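Local coordinates for protein catalase (Corynebacterium glutamicum, PDB 4B7H) that breaks down hydrogen peroxide to water and oxygen with a haem group, also binds NADPH, and is inhibited by nitric oxide, at residues A[223-228]-A[430-435]. Sequence-based numbering, arbitrary orientation.
Sequences PVWVKY and VNPDPH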
loop_
_atom_site.group_PDB
_atom_site.type_symbol
_atom_site.label_atom_id
_atom_site.label_comp_id
_atom_site.label_asym_id
_atom_site.label_seq_id
_atom_site.Cartn_x
_atom_site.Cartn_y
_atom_site.Cartn_z
ATOM N N PRO A 223 -9.281 42.492 -2.190
ATOM C CA PRO A 223 -9.547 41.458 -1.184
ATOM C C PRO A 223 -10.323 41.977 0.028
ATOM O O PRO A 223 -10.183 43.140 0.407
ATOM C CB PRO A 223 -8.138 41.071 -0.743
ATOM C CG PRO A 223 -7.389 42.385 -0.790
ATOM C CD PRO A 223 -7.975 43.143 -1.972
ATOM N N VAL A 224 -11.143 41.108 0.614
ATOM C CA VAL A 224 -11.695 41.312 1.947
ATOM C C VAL A 224 -11.497 40.017 2.733
ATOM O O VAL A 224 -11.402 38.932 2.149
ATOM C CB VAL A 224 -13.199 41.664 1.916
ATOM C CG1 VAL A 224 -13.418 43.055 1.365
ATOM C CG2 VAL A 224 -13.986 40.627 1.116
ATOM N N TRP A 225 -11.421 40.117 4.057
ATOM C CA TRP A 225 -11.346 38.922 4.887
ATOM C C TRP A 225 -12.757 38.434 5.207
ATOM O O TRP A 225 -13.660 39.247 5.431
ATOM C CB TRP A 225 -10.572 39.207 6.171
ATOM C CG TRP A 225 -9.155 39.691 5.954
ATOM C CD1 TRP A 225 -8.659 40.942 6.232
ATOM C CD2 TRP A 225 -8.053 38.935 5.421
ATOM N NE1 TRP A 225 -7.322 41.004 5.909
ATOM C CE2 TRP A 225 -6.928 39.788 5.405
ATOM C CE3 TRP A 225 -7.911 37.620 4.948
ATOM C CZ2 TRP A 225 -5.677 39.365 4.948
ATOM C CZ3 TRP A 225 -6.670 37.206 4.498
ATOM C CH2 TRP A 225 -5.569 38.071 4.503
ATOM N N VAL A 226 -12.969 37.117 5.215
ATOM C CA VAL A 226 -14.302 36.589 5.491
ATOM C C VAL A 226 -14.290 35.401 6.450
ATOM O O VAL A 226 -13.290 34.689 6.563
ATOM C CB VAL A 226 -15.035 36.151 4.189
ATOM C CG1 VAL A 226 -15.161 37.310 3.207
ATOM C CG2 VAL A 226 -14.331 34.954 3.538
ATOM N N LYS A 227 -15.407 35.214 7.151
ATOM C CA LYS A 227 -15.687 33.987 7.893
ATOM C C LYS A 227 -17.056 33.457 7.486
ATOM O O LYS A 227 -18.026 34.213 7.379
ATOM C CB LYS A 227 -15.644 34.205 9.409
ATOM C CG LYS A 227 -14.241 34.412 9.973
ATOM C CD LYS A 227 -14.265 34.466 11.497
ATOM C CE LYS A 227 -12.875 34.725 12.084
ATOM N NZ LYS A 227 -11.921 33.576 11.928
ATOM N N TYR A 228 -17.129 32.151 7.262
ATOM C CA TYR A 228 -18.369 31.496 6.874
ATOM C C TYR A 228 -19.168 31.005 8.066
ATOM O O TYR A 228 -18.610 30.394 8.986
ATOM C CB TYR A 228 -18.062 30.285 6.013
ATOM C CG TYR A 228 -17.478 30.573 4.658
ATOM C CD1 TYR A 228 -18.286 31.018 3.615
ATOM C CD2 TYR A 228 -16.129 30.352 4.401
ATOM C CE1 TYR A 228 -17.761 31.256 2.360
ATOM C CE2 TYR A 228 -15.592 30.586 3.149
ATOM C CZ TYR A 228 -16.414 31.035 2.131
ATOM O OH TYR A 228 -15.885 31.255 0.880
ATOM N N VAL A 430 -3.969 37.657 -0.983
ATOM C CA VAL A 430 -3.302 38.952 -0.918
ATOM C C VAL A 430 -2.833 39.100 0.522
ATOM O O VAL A 430 -3.651 39.210 1.445
ATOM C CB VAL A 430 -4.239 40.115 -1.277
ATOM C CG1 VAL A 430 -3.476 41.437 -1.223
ATOM C CG2 VAL A 430 -4.837 39.909 -2.658
ATOM N N ASN A 431 -1.522 39.071 0.730
ATOM C CA ASN A 431 -1.006 39.037 2.094
ATOM C C ASN A 431 -1.019 40.404 2.766
ATOM O O ASN A 431 -0.880 41.440 2.099
ATOM C CB ASN A 431 0.405 38.444 2.135
ATOM C CG ASN A 431 1.385 39.208 1.263
ATOM O OD1 ASN A 431 1.603 38.855 0.102
ATOM N ND2 ASN A 431 1.978 40.265 1.816
ATOM N N PRO A 432 -1.200 40.407 4.092
ATOM C CA PRO A 432 -0.972 41.622 4.870
ATOM C C PRO A 432 0.524 41.754 5.172
ATOM O O PRO A 432 1.326 40.978 4.654
ATOM C CB PRO A 432 -1.758 41.345 6.148
ATOM C CG PRO A 432 -1.593 39.871 6.347
ATOM C CD PRO A 432 -1.619 39.278 4.943
ATOM N N ASP A 433 0.891 42.743 5.977
ATOM C CA ASP A 433 2.265 42.944 6.426
ATOM C C ASP A 433 2.722 41.675 7.151
ATOM O O ASP A 433 2.006 41.179 8.018
ATOM C CB ASP A 433 2.249 44.139 7.393
ATOM C CG ASP A 433 3.636 44.602 7.839
ATOM O OD1 ASP A 433 4.655 43.934 7.588
ATOM O OD2 ASP A 433 3.690 45.670 8.479
ATOM N N PRO A 434 3.896 41.126 6.780
ATOM C CA PRO A 434 4.391 39.939 7.492
ATOM C C PRO A 434 5.037 40.290 8.839
ATOM O O PRO A 434 5.308 39.389 9.631
ATOM C CB PRO A 434 5.438 39.361 6.525
ATOM C CG PRO A 434 5.929 40.552 5.770
ATOM C CD PRO A 434 4.708 41.431 5.588
ATOM N N HIS A 435 5.272 41.579 9.087
ATOM C CA HIS A 435 5.844 42.065 10.354
ATOM C C HIS A 435 7.263 41.570 10.612
ATOM O O HIS A 435 7.725 41.543 11.756
ATOM C CB HIS A 435 4.945 41.744 11.558
ATOM C CG HIS A 435 3.701 42.574 11.627
ATOM N ND1 HIS A 435 3.489 43.520 12.608
ATOM C CD2 HIS A 435 2.604 42.605 10.832
ATOM C CE1 HIS A 435 2.314 44.093 12.416
ATOM N NE2 HIS A 435 1.756 43.555 11.347
#
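Pro223 meets Val430 through the CB and CG corner of its ring. Pro223 CG lies 3.9 Å from Val430 CB, and Pro223 CB is 4.0 Å from Val430 CG2. The two side chains cross at about a right angle. With Val430 CG1 anti to the backbone N (chi1 -179°) and CG2 anti to the carbonyl carbon, both methyls reach the proline, each about 4.0 Å from Pro223 CG.

The second patch is made by the far end of the Trp225 indole. Trp225 CZ2 is 4.1 Å from Pro432 CD, which sits at the ring edge near its plane. Trp225 CH2 comes within 3.8 Å of Val430 O, an oblique approach without a hydrogen bond.

Phe291 meets the indole edge to face, and the Phe280 ring also meets it, with the planes at about 15°. Val430 N hydrogen-bonds to Gln215 OE1 on the neighbouring strand 214-217. Between the two loop residues that touch the strand, Asn431 turns away. Its ND2 gives a nearly straight hydrogen bond to Pro432 O (3.0 Å, 179°). The acceptor lies in the plane of the Asn431 amide, while the donor stands above the carbonyl plane. Asn431 ND2 and OD1 also hydrogen-bond to Asp438 OD1 and Leu439 N of a third subunit, and Asp433 O to Gln42 NE2 of a second.

The contact thus joins the start of strand 223-232, in the antiparallel beta-barrel of the catalase fold, to the loop between strands 423-424 and 439-441, which touches two other subunits of the tetramer.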